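Local structure of thiosulfate sulfurtransferase YnjE (Escherichia coli, 2WLR) at residues G20-T25 / L46-L51; G40-E45 / L116-H121; L51-L56 / V88-T93; P78-G83 / S104-A109. The protein catalyses the transfer of sulfur from thiosulfate to cyanide, giving thiocyanate and sulfite, by way of an enzyme-bound persulfide. All blocks are in the same frame, centred on the assembly; numbering follows the deposited sequence.

Contact 1: residues G20-T25 / L46-L51; sequences GKAIDT and LAALNL
Strands 21-24 and 49-50, joined through helix 28-32, form a beta-alpha-beta unit of the first rhodanese repeat, and they pair in parallel at I23 with L49 and at D24 with N50. The register rests on three main-chain bonds. L49 reaches both neighbours of I23: its N donates to A22 O (2.8 Å), and its O accepts D24 N at 2.7 Å with an N-H...O angle of 171°. D24 then passes the pairing on, its O taking L51 N at 2.9 Å. Beyond the regular strand, T25 CA comes to 3.3 Å from L51 O as a CA-H...O contact. At the other end a water bridges the two segments, accepting from A22 N and donating to L46 O. On the sheet face of I23 and L49, I23 CG2 lies anti to its own backbone N (CG1 at chi1 -58°) and thereby rests 3.7 Å from L51 CB; these two side chains run alongside each other. L95 of helix 85-97 and W67 of helix 61-70 cover this side. The face of D24 and N50 instead meets Y31 of helix 28-32, and D24 OD2 forms a salt bridge with R26. A22 CB and A48 CB meet at 4.1 Å. Main-chain bonds thus set the alignment, while I23, L49 and L51 give one side its apolar contacts and D24 and N50 bring polar groups to the other.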
loop_
_atom_site.group_PDB
_atom_site.type_symbol
_atom_site.label_atom_id
_atom_site.label_comp_id
_atom_site.label_asym_id
_atom_site.label_seq_id
_atom_site.Cartn_x
_atom_site.Cartn_y
_atom_site.Cartn_z
ATOM N N GLY A 20 -7.805 25.461 -11.516
ATOM C CA GLY A 20 -8.323 24.183 -12.000
ATOM C C GLY A 20 -7.593 23.012 -11.394
ATOM O O GLY A 20 -6.665 23.175 -10.604
ATOM N N LYS A 21 -8.032 21.814 -11.773
ATOM C CA LYS A 21 -7.429 20.577 -11.310
ATOM C C LYS A 21 -7.120 19.666 -12.505
ATOM O O LYS A 21 -7.894 19.586 -13.455
ATOM C CB LYS A 21 -8.367 19.857 -10.342
ATOM C CG LYS A 21 -8.490 20.571 -8.986
ATOM C CD LYS A 21 -9.461 19.883 -8.034
ATOM C CE LYS A 21 -9.649 20.704 -6.764
ATOM N NZ LYS A 21 -10.402 21.965 -7.044
ATOM N N ALA A 22 -5.959 19.027 -12.461
ATOM C CA ALA A 22 -5.580 18.034 -13.470
ATOM C C ALA A 22 -5.989 16.629 -13.000
ATOM O O ALA A 22 -5.910 16.307 -11.816
ATOM C CB ALA A 22 -4.068 18.113 -13.747
ATOM N N ILE A 23 -6.389 15.800 -13.969
ATOM C CA ILE A 23 -6.775 14.413 -13.675
ATOM C C ILE A 23 -6.019 13.474 -14.629
ATOM O O ILE A 23 -6.139 13.557 -15.847
ATOM C CB ILE A 23 -8.275 14.150 -13.827
ATOM C CG1 ILE A 23 -9.056 15.087 -12.902
ATOM C CG2 ILE A 23 -8.544 12.679 -13.564
ATOM C CD1 ILE A 23 -10.582 14.911 -12.966
ATOM N N ASP A 24 -5.198 12.630 -14.020
ATOM C CA ASP A 24 -4.368 11.630 -14.681
ATOM C C ASP A 24 -5.227 10.384 -14.827
ATOM O O ASP A 24 -5.664 9.802 -13.829
ATOM C CB ASP A 24 -3.161 11.389 -13.769
ATOM C CG ASP A 24 -2.084 10.540 -14.379
ATOM O OD1 ASP A 24 -2.349 9.641 -15.172
ATOM O OD2 ASP A 24 -0.889 10.778 -14.031
ATOM N N THR A 25 -5.532 10.014 -16.061
ATOM C CA THR A 25 -6.418 8.897 -16.374
ATOM C C THR A 25 -5.718 7.548 -16.565
ATOM O O THR A 25 -6.356 6.556 -16.882
ATOM C CB THR A 25 -7.284 9.223 -17.603
ATOM O OG1 THR A 25 -6.467 9.237 -18.768
ATOM C CG2 THR A 25 -8.046 10.563 -17.410
ATOM N N LEU A 46 1.720 18.287 -11.172
ATOM C CA LEU A 46 1.532 18.855 -9.851
ATOM C C LEU A 46 0.070 18.933 -9.425
ATOM O O LEU A 46 -0.778 19.482 -10.128
ATOM C CB LEU A 46 2.197 20.243 -9.773
ATOM C CG LEU A 46 2.119 20.978 -8.443
ATOM C CD1 LEU A 46 2.916 20.258 -7.355
ATOM C CD2 LEU A 46 2.669 22.399 -8.651
ATOM N N ALA A 47 -0.183 18.347 -8.264
ATOM C CA ALA A 47 -1.490 18.346 -7.635
ATOM C C ALA A 47 -2.540 17.532 -8.395
ATOM O O ALA A 47 -3.716 17.569 -8.037
ATOM C CB ALA A 47 -1.975 19.791 -7.364
ATOM N N ALA A 48 -2.114 16.742 -9.396
ATOM C CA ALA A 48 -3.078 15.979 -10.192
ATOM C C ALA A 48 -3.748 14.930 -9.327
ATOM O O ALA A 48 -3.164 14.370 -8.407
ATOM C CB ALA A 48 -2.412 15.236 -11.335
ATOM N N LEU A 49 -4.991 14.680 -9.697
ATOM C CA LEU A 49 -5.760 13.555 -9.179
ATOM C C LEU A 49 -5.527 12.356 -10.103
ATOM O O LEU A 49 -5.183 12.530 -11.279
ATOM C CB LEU A 49 -7.274 13.900 -9.109
ATOM C CG LEU A 49 -7.603 15.194 -8.353
ATOM C CD1 LEU A 49 -9.108 15.423 -8.358
ATOM C CD2 LEU A 49 -7.033 15.187 -6.926
ATOM N N ASN A 50 -5.762 11.155 -9.593
ATOM C CA ASN A 50 -5.699 9.933 -10.397
ATOM C C ASN A 50 -7.116 9.376 -10.471
ATOM O O ASN A 50 -7.721 8.987 -9.441
ATOM C CB ASN A 50 -4.782 8.920 -9.739
ATOM C CG ASN A 50 -4.418 7.712 -10.646
ATOM O OD1 ASN A 50 -4.511 7.776 -11.917
ATOM N ND2 ASN A 50 -4.012 6.662 -10.022
ATOM N N LEU A 51 -7.607 9.274 -11.688
ATOM C CA LEU A 51 -8.887 8.616 -11.939
ATOM C C LEU A 51 -8.665 7.733 -13.137
ATOM O O LEU A 51 -8.832 8.164 -14.285
ATOM C CB LEU A 51 -10.014 9.621 -12.183
ATOM C CG LEU A 51 -11.428 9.042 -12.300
ATOM C CD1 LEU A 51 -11.849 8.236 -11.072
ATOM C CD2 LEU A 51 -12.463 10.146 -12.575
HETATM O O HOH W 1 -3.836 19.788 -10.650
#

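Contact 2: residues G40-E45 / L116-H121; sequences GPSGHE and LQKLPH
H44 and Q117 form a single antiparallel bridge, a hydrogen-bonded pair: H44 N donates to Q117 O at 2.8 Å and Q117 N to H44 O at 2.8 Å. Q117 O also stands over a face of the H44 imidazole, 3.2 Å from CD2, and Q117 CB makes a CH-pi contact 4.2 Å from the ring centroid, 27° off the normal. With H44 CG between the backbone N and the carbonyl carbon (chi1 49°), the ring lies against Q117 although CB points away. A long bond from H44 ND1 to E45 O (3.3 Å), nearly in the ring plane, helps to fix the imidazole, which also stacks with Y31. Van der Waals contact centres on L116, whose two methyls diverge: CD1 touches P41 CB at 3.6 Å, and CD2 rests against the E45 carboxylate, 3.6 Å from its CD. That carboxylate is held by R115 and by L110 N. Two waters each accept from K118 NZ and donate, one to S42 OG, the other to S42 O; S42 OG also bonds to G33. The arrangement is an isolated beta bridge between two loops, tying the connection from helix 28-32 to strand 49-50 against the chain running toward strand 125-126.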
loop_
_atom_site.group_PDB
_atom_site.type_symbol
_atom_site.label_atom_id
_atom_site.label_comp_id
_atom_site.label_asym_id
_atom_site.label_seq_id
_atom_site.Cartn_x
_atom_site.Cartn_y
_atom_site.Cartn_z
ATOM N N GLY A 40 11.545 7.132 -19.477
ATOM C CA GLY A 40 10.457 8.032 -19.779
ATOM C C GLY A 40 9.998 8.858 -18.600
ATOM O O GLY A 40 10.483 8.703 -17.508
ATOM N N PRO A 41 9.043 9.746 -18.843
ATOM C CA PRO A 41 8.532 10.589 -17.778
ATOM C C PRO A 41 8.055 9.763 -16.572
ATOM O O PRO A 41 7.466 8.688 -16.734
ATOM C CB PRO A 41 7.360 11.311 -18.455
ATOM C CG PRO A 41 7.662 11.288 -19.879
ATOM C CD PRO A 41 8.390 10.023 -20.130
ATOM N N SER A 42 8.317 10.280 -15.384
ATOM C CA SER A 42 8.090 9.533 -14.135
ATOM C C SER A 42 7.232 10.386 -13.208
ATOM O O SER A 42 7.705 11.368 -12.630
ATOM C CB SER A 42 9.453 9.238 -13.476
ATOM O OG SER A 42 9.279 8.618 -12.229
ATOM N N GLY A 43 5.957 10.001 -13.108
ATOM C CA GLY A 43 5.052 10.679 -12.201
ATOM C C GLY A 43 3.903 11.399 -12.871
ATOM O O GLY A 43 3.646 11.239 -14.048
ATOM N N HIS A 44 3.255 12.268 -12.072
ATOM C CA HIS A 44 2.056 13.001 -12.462
ATOM C C HIS A 44 2.263 14.488 -12.370
ATOM O O HIS A 44 3.189 14.971 -11.752
ATOM C CB HIS A 44 0.845 12.592 -11.594
ATOM C CG HIS A 44 1.112 12.584 -10.115
ATOM N ND1 HIS A 44 0.890 13.655 -9.270
ATOM C CD2 HIS A 44 1.526 11.578 -9.324
ATOM C CE1 HIS A 44 1.161 13.271 -8.025
ATOM N NE2 HIS A 44 1.574 12.026 -8.045
ATOM N N GLU A 45 1.388 15.224 -13.020
ATOM C CA GLU A 45 1.490 16.657 -12.933
ATOM C C GLU A 45 1.152 17.146 -11.538
ATOM O O GLU A 45 0.419 16.512 -10.801
ATOM C CB GLU A 45 0.622 17.321 -13.983
ATOM C CG GLU A 45 1.018 16.985 -15.425
ATOM C CD GLU A 45 2.245 17.679 -15.910
ATOM O OE1 GLU A 45 2.876 18.419 -15.136
ATOM O OE2 GLU A 45 2.553 17.511 -17.103
ATOM N N LEU A 116 7.299 16.735 -12.989
ATOM C CA LEU A 116 6.395 15.677 -12.497
ATOM C C LEU A 116 6.678 15.322 -11.057
ATOM O O LEU A 116 7.804 15.472 -10.577
ATOM C CB LEU A 116 6.499 14.435 -13.393
ATOM C CG LEU A 116 6.094 14.703 -14.844
ATOM C CD1 LEU A 116 6.389 13.509 -15.729
ATOM C CD2 LEU A 116 4.636 15.109 -14.998
ATOM N N GLN A 117 5.629 14.850 -10.390
ATOM C CA GLN A 117 5.638 14.456 -8.997
ATOM C C GLN A 117 5.435 12.952 -8.884
ATOM O O GLN A 117 4.640 12.374 -9.593
ATOM C CB GLN A 117 4.514 15.146 -8.215
ATOM C CG GLN A 117 4.382 16.643 -8.410
ATOM C CD GLN A 117 5.603 17.410 -8.049
ATOM O OE1 GLN A 117 6.236 18.047 -8.911
ATOM N NE2 GLN A 117 5.951 17.381 -6.776
ATOM N N LYS A 118 6.134 12.318 -7.959
ATOM C CA LYS A 118 6.021 10.857 -7.792
ATOM C C LYS A 118 6.072 10.460 -6.337
ATOM O O LYS A 118 6.479 11.254 -5.493
ATOM C CB LYS A 118 7.143 10.159 -8.553
ATOM C CG LYS A 118 8.558 10.510 -8.108
ATOM C CD LYS A 118 9.620 10.071 -9.128
ATOM C CE LYS A 118 11.008 10.702 -8.839
ATOM N NZ LYS A 118 11.840 10.877 -10.083
ATOM N N LEU A 119 5.700 9.215 -6.044
ATOM C CA LEU A 119 6.062 8.627 -4.763
ATOM C C LEU A 119 7.547 8.575 -4.615
ATOM O O LEU A 119 8.225 8.103 -5.508
ATOM C CB LEU A 119 5.586 7.184 -4.636
ATOM C CG LEU A 119 4.120 6.899 -4.607
ATOM C CD1 LEU A 119 3.926 5.400 -4.376
ATOM C CD2 LEU A 119 3.438 7.709 -3.470
ATOM N N PRO A 120 8.069 9.050 -3.485
ATOM C CA PRO A 120 9.488 9.017 -3.223
ATOM C C PRO A 120 10.102 7.660 -3.507
ATOM O O PRO A 120 11.191 7.597 -4.051
ATOM C CB PRO A 120 9.561 9.383 -1.741
ATOM C CG PRO A 120 8.433 10.245 -1.542
ATOM C CD PRO A 120 7.331 9.758 -2.421
ATOM N N HIS A 121 9.386 6.580 -3.185
ATOM C CA HIS A 121 9.913 5.248 -3.475
ATOM C C HIS A 121 8.879 4.403 -4.181
ATOM O O HIS A 121 8.594 3.294 -3.775
ATOM C CB HIS A 121 10.353 4.575 -2.188
ATOM C CG HIS A 121 11.318 5.395 -1.403
ATOM N ND1 HIS A 121 12.638 5.556 -1.772
ATOM C CD2 HIS A 121 11.139 6.141 -0.288
ATOM C CE1 HIS A 121 13.233 6.347 -0.894
ATOM N NE2 HIS A 121 12.341 6.736 -0.000
HETATM O O HOH W 2 11.866 8.324 -11.472
HETATM O O HOH W 3 9.966 12.485 -11.567
#

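Contact 3: residues L51-L56 / V88-T93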
loop_
_atom_site.group_PDB
_atom_site.type_symbol
_atom_site.label_atom_id
_atom_site.label_comp_id
_atom_site.label_asym_id
_atom_site.label_seq_id
_atom_site.Cartn_x
_atom_site.Cartn_y
_atom_site.Cartn_z
ATOM N N LEU A 51 -7.607 9.274 -11.688
ATOM C CA LEU A 51 -8.887 8.616 -11.939
ATOM C C LEU A 51 -8.665 7.733 -13.137
ATOM O O LEU A 51 -8.832 8.164 -14.285
ATOM C CB LEU A 51 -10.014 9.621 -12.183
ATOM C CG LEU A 51 -11.428 9.042 -12.300
ATOM C CD1 LEU A 51 -11.849 8.236 -11.072
ATOM C CD2 LEU A 51 -12.463 10.146 -12.575
ATOM N N SER A 52 -8.216 6.523 -12.884
ATOM C CA SER A 52 -7.867 5.607 -13.962
ATOM C C SER A 52 -9.098 5.176 -14.731
ATOM O O SER A 52 -10.068 4.699 -14.117
ATOM C CB SER A 52 -7.142 4.417 -13.416
ATOM O OG SER A 52 -6.721 3.591 -14.462
ATOM N N ALA A 53 -9.056 5.253 -16.055
ATOM C CA ALA A 53 -10.196 4.791 -16.863
ATOM C C ALA A 53 -10.499 3.330 -16.578
ATOM O O ALA A 53 -11.634 2.930 -16.646
ATOM C CB ALA A 53 -9.957 4.984 -18.357
ATOM N N SER A 54 -9.478 2.536 -16.254
ATOM C CA SER A 54 -9.648 1.117 -15.920
ATOM C C SER A 54 -10.446 0.864 -14.650
ATOM O O SER A 54 -10.874 -0.264 -14.427
ATOM C CB SER A 54 -8.286 0.439 -15.798
ATOM O OG SER A 54 -7.543 0.957 -14.713
ATOM N N TRP A 55 -10.659 1.888 -13.825
ATOM C CA TRP A 55 -11.488 1.716 -12.642
ATOM C C TRP A 55 -12.956 1.927 -12.868
ATOM O O TRP A 55 -13.759 1.536 -12.021
ATOM C CB TRP A 55 -11.117 2.732 -11.560
ATOM C CG TRP A 55 -9.694 2.758 -11.122
ATOM C CD1 TRP A 55 -8.769 1.789 -11.273
ATOM C CD2 TRP A 55 -9.067 3.813 -10.402
ATOM N NE1 TRP A 55 -7.564 2.201 -10.729
ATOM C CE2 TRP A 55 -7.743 3.429 -10.152
ATOM C CE3 TRP A 55 -9.508 5.043 -9.933
ATOM C CZ2 TRP A 55 -6.832 4.298 -9.518
ATOM C CZ3 TRP A 55 -8.634 5.860 -9.286
ATOM C CH2 TRP A 55 -7.309 5.482 -9.088
ATOM N N LEU A 56 -13.316 2.583 -13.963
ATOM C CA LEU A 56 -14.681 3.092 -14.132
ATOM C C LEU A 56 -15.775 2.029 -14.094
ATOM O O LEU A 56 -16.826 2.298 -13.541
ATOM C CB LEU A 56 -14.803 3.914 -15.407
ATOM C CG LEU A 56 -13.997 5.211 -15.400
ATOM C CD1 LEU A 56 -13.993 5.801 -16.812
ATOM C CD2 LEU A 56 -14.514 6.210 -14.354
ATOM N N VAL A 88 -8.898 9.026 -21.745
ATOM C CA VAL A 88 -9.333 10.406 -21.517
ATOM C C VAL A 88 -10.811 10.543 -21.931
ATOM O O VAL A 88 -11.609 11.143 -21.198
ATOM C CB VAL A 88 -8.426 11.403 -22.302
ATOM C CG1 VAL A 88 -9.068 12.775 -22.414
ATOM C CG2 VAL A 88 -7.091 11.533 -21.570
ATOM N N ASP A 89 -11.178 9.966 -23.064
ATOM C CA ASP A 89 -12.572 10.025 -23.521
ATOM C C ASP A 89 -13.516 9.321 -22.540
ATOM O O ASP A 89 -14.613 9.815 -22.245
ATOM C CB ASP A 89 -12.687 9.376 -24.907
ATOM C CG ASP A 89 -14.090 9.460 -25.475
ATOM O OD1 ASP A 89 -14.471 10.557 -25.915
ATOM O OD2 ASP A 89 -14.786 8.430 -25.453
ATOM N N ALA A 90 -13.107 8.162 -22.046
ATOM C CA ALA A 90 -13.926 7.375 -21.116
ATOM C C ALA A 90 -14.182 8.151 -19.831
ATOM O O ALA A 90 -15.304 8.232 -19.311
ATOM C CB ALA A 90 -13.238 6.063 -20.790
ATOM N N VAL A 91 -13.120 8.713 -19.271
ATOM C CA VAL A 91 -13.231 9.526 -18.063
ATOM C C VAL A 91 -14.065 10.791 -18.320
ATOM O O VAL A 91 -14.911 11.145 -17.508
ATOM C CB VAL A 91 -11.822 9.858 -17.485
ATOM C CG1 VAL A 91 -11.916 10.877 -16.370
ATOM C CG2 VAL A 91 -11.156 8.560 -17.030
ATOM N N LYS A 92 -13.824 11.459 -19.452
ATOM C CA LYS A 92 -14.595 12.661 -19.807
ATOM C C LYS A 92 -16.095 12.343 -19.750
ATOM O O LYS A 92 -16.873 13.089 -19.173
ATOM C CB LYS A 92 -14.226 13.160 -21.195
ATOM C CG LYS A 92 -15.096 14.308 -21.698
ATOM C CD LYS A 92 -15.186 14.350 -23.224
ATOM C CE LYS A 92 -16.100 13.230 -23.751
ATOM N NZ LYS A 92 -16.260 13.266 -25.234
ATOM N N THR A 93 -16.467 11.206 -20.300
ATOM C CA THR A 93 -17.882 10.862 -20.443
ATOM C C THR A 93 -18.511 10.629 -19.076
ATOM O O THR A 93 -19.590 11.163 -18.792
ATOM C CB THR A 93 -18.021 9.667 -21.374
ATOM O OG1 THR A 93 -17.531 10.041 -22.669
ATOM C CG2 THR A 93 -19.476 9.222 -21.510
#
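V91 of helix 85-97 meets L51, A53 and L56 through the two methyls that fork from its CB. CG1 extends opposite the main-chain nitrogen (chi1 171°) and reaches L51 CD2 at 3.9 Å, the two side chains crossing at a slant. CG2, set beside the backbone N, has the denser surroundings: L51 O lies 3.6 Å away, A53 CA 3.9 Å, and L56 CD1 4.0 Å. It therefore sits over the backbone where residues 51-56 leave strand 49-50 and turn into a short helix-like stretch, supported by the bond from W55 N to S52 O. Helix 85-97 is the helix of the beta-alpha-beta unit between strands 79-82 and 103-105; V91 also touches L81 of the first of these strands, which places the contact where the helix lies against the sheet of the first rhodanese repeat. The preceding residue, A90, faces the same loop. L56 CD1 lies 3.7 Å from A90 O and 4.1 Å from A90 CB, while A53 CB approaches A90 CB at 4.2 Å. No hydrogen bond crosses between the two segments, but L56 O accepts one from R94 NH1, further along the same helix.

Contact 4: residues P78-G83 / S104-A109; sequences PVALYG and SILSDA
A80, Y82, L106 and A109 form the apolar centre of this contact. L106 CB rests 3.7 Å from A80 CB, and the trans first torsion of L106 (chi1 -178°) together with chi2 63° places its CD2 3.8 Å from Y82 CD1. Leucine and tyrosine lie side by side and point the same way. A109 comes back to the same tyrosine through a type I turn from L106 to A109, closed by A109 N to L106 O at 3.3 Å; its CB packs closely on Y82 CB, also at 3.3 Å, and lies oblique to the ring. Outward from this centre the backbones pair in parallel, A80 with S104 and L81 with I105. S104 bonds to both neighbours of A80: its N donates to V79 O (2.8 Å, N-H...O angle 176°), and its O accepts L81 N (2.9 Å). L81 O in turn accepts L106 N at 2.9 Å, carrying the pattern to the start of the turn. At the polar edge, Y82 OH bonds with E45 N and weakly with D24 OD2, Y82 O accepts from T25 OG1, and S104 OG bonds to K8 O. Strands 79-82 and 103-105 and the intervening helix 85-97 make a beta-alpha-beta unit that ends the parallel sheet. The strand order 49-50, 21-24, 79-82, 103-105 recurs in the other two rhodanese sheets, which each add one further edge strand.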
loop_
_atom_site.group_PDB
_atom_site.type_symbol
_atom_site.label_atom_id
_atom_site.label_comp_id
_atom_site.label_asym_id
_atom_site.label_seq_id
_atom_site.Cartn_x
_atom_site.Cartn_y
_atom_site.Cartn_z
ATOM N N PRO A 78 -12.466 24.440 -13.892
ATOM C CA PRO A 78 -11.802 23.658 -14.958
ATOM C C PRO A 78 -11.176 22.349 -14.448
ATOM O O PRO A 78 -10.543 22.326 -13.407
ATOM C CB PRO A 78 -10.702 24.591 -15.484
ATOM C CG PRO A 78 -10.889 25.919 -14.773
ATOM C CD PRO A 78 -11.849 25.759 -13.669
ATOM N N VAL A 79 -11.412 21.260 -15.169
ATOM C CA VAL A 79 -10.616 20.044 -14.974
ATOM C C VAL A 79 -9.944 19.716 -16.290
ATOM O O VAL A 79 -10.540 19.864 -17.354
ATOM C CB VAL A 79 -11.429 18.842 -14.380
ATOM C CG1 VAL A 79 -12.126 19.302 -13.114
ATOM C CG2 VAL A 79 -12.419 18.270 -15.380
ATOM N N ALA A 80 -8.656 19.367 -16.241
ATOM C CA ALA A 80 -7.898 19.061 -17.452
ATOM C C ALA A 80 -7.390 17.635 -17.353
ATOM O O ALA A 80 -6.651 17.297 -16.419
ATOM C CB ALA A 80 -6.748 20.002 -17.616
ATOM N N LEU A 81 -7.802 16.805 -18.298
ATOM C CA LEU A 81 -7.478 15.382 -18.322
ATOM C C LEU A 81 -6.241 15.111 -19.133
ATOM O O LEU A 81 -5.927 15.820 -20.098
ATOM C CB LEU A 81 -8.618 14.582 -18.940
ATOM C CG LEU A 81 -10.031 14.833 -18.424
ATOM C CD1 LEU A 81 -11.009 13.853 -19.019
ATOM C CD2 LEU A 81 -10.110 14.807 -16.942
ATOM N N TYR A 82 -5.510 14.075 -18.737
ATOM C CA TYR A 82 -4.451 13.560 -19.579
ATOM C C TYR A 82 -4.283 12.070 -19.487
ATOM O O TYR A 82 -4.858 11.396 -18.614
ATOM C CB TYR A 82 -3.140 14.314 -19.344
ATOM C CG TYR A 82 -2.524 14.080 -17.976
ATOM C CD1 TYR A 82 -2.838 14.890 -16.901
ATOM C CD2 TYR A 82 -1.563 13.114 -17.793
ATOM C CE1 TYR A 82 -2.259 14.694 -15.643
ATOM C CE2 TYR A 82 -0.989 12.901 -16.553
ATOM C CZ TYR A 82 -1.310 13.706 -15.479
ATOM O OH TYR A 82 -0.698 13.447 -14.273
ATOM N N GLY A 83 -3.535 11.542 -20.433
ATOM C CA GLY A 83 -3.361 10.128 -20.612
ATOM C C GLY A 83 -3.608 9.719 -22.039
ATOM O O GLY A 83 -3.564 10.559 -22.936
ATOM N N SER A 104 -11.563 19.790 -19.972
ATOM C CA SER A 104 -10.626 20.026 -21.077
ATOM C C SER A 104 -9.543 18.947 -21.102
ATOM O O SER A 104 -9.491 18.101 -20.205
ATOM C CB SER A 104 -9.917 21.356 -20.859
ATOM O OG SER A 104 -10.827 22.438 -20.823
ATOM N N ILE A 105 -8.702 18.989 -22.123
ATOM C CA ILE A 105 -7.451 18.230 -22.135
ATOM C C ILE A 105 -6.326 19.119 -21.595
ATOM O O ILE A 105 -6.332 20.349 -21.793
ATOM C CB ILE A 105 -7.127 17.747 -23.549
ATOM C CG1 ILE A 105 -6.036 16.700 -23.534
ATOM C CG2 ILE A 105 -6.694 18.905 -24.439
ATOM C CD1 ILE A 105 -6.056 15.840 -24.755
ATOM N N LEU A 106 -5.393 18.518 -20.859
ATOM C CA LEU A 106 -4.204 19.220 -20.399
ATOM C C LEU A 106 -3.206 19.124 -21.543
ATOM O O LEU A 106 -2.641 18.048 -21.790
ATOM C CB LEU A 106 -3.669 18.630 -19.089
ATOM C CG LEU A 106 -2.452 19.342 -18.496
ATOM C CD1 LEU A 106 -2.748 20.748 -18.122
ATOM C CD2 LEU A 106 -1.967 18.560 -17.261
ATOM N N SER A 107 -3.049 20.223 -22.291
ATOM C CA SER A 107 -2.403 20.165 -23.603
ATOM C C SER A 107 -0.936 19.813 -23.542
ATOM O O SER A 107 -0.455 19.079 -24.403
ATOM C CB SER A 107 -2.571 21.470 -24.395
ATOM O OG SER A 107 -2.144 22.577 -23.654
ATOM N N ASP A 108 -0.255 20.272 -22.498
ATOM C CA ASP A 108 1.185 20.044 -22.350
ATOM C C ASP A 108 1.515 18.930 -21.347
ATOM O O ASP A 108 2.646 18.819 -20.904
ATOM C CB ASP A 108 1.957 21.357 -22.033
ATOM C CG ASP A 108 1.626 21.958 -20.668
ATOM O OD1 ASP A 108 0.579 21.593 -20.073
ATOM O OD2 ASP A 108 2.436 22.777 -20.169
ATOM N N ALA A 109 0.530 18.095 -21.011
ATOM C CA ALA A 109 0.729 17.026 -20.042
ATOM C C ALA A 109 1.883 16.109 -20.387
ATOM O O ALA A 109 1.961 15.631 -21.506
ATOM C CB ALA A 109 -0.526 16.189 -19.908
#

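Overall arrangement
From the N terminus, contact 1 closes the loop that runs from strand 21-24 through helix 28-32 to strand 49-50. Contact 2 opens inside that loop, so the two cross, and ties the chain between helix 28-32 and strand 49-50 to that between strands 103-105 and 125-126. Contacts 3 and 4 are nested within its span. Contact 3 starts at L51, shared with contact 1, and joins the chain beyond strand 49-50 to helix 85-97; contact 4 opens before that helix and closes after it, crossing contact 3. Contacts 1 and 4 meet in one sheet, their centres about 8 Å apart, whereas contacts 2 and 3 do not touch, with nearest atoms about 9 Å apart.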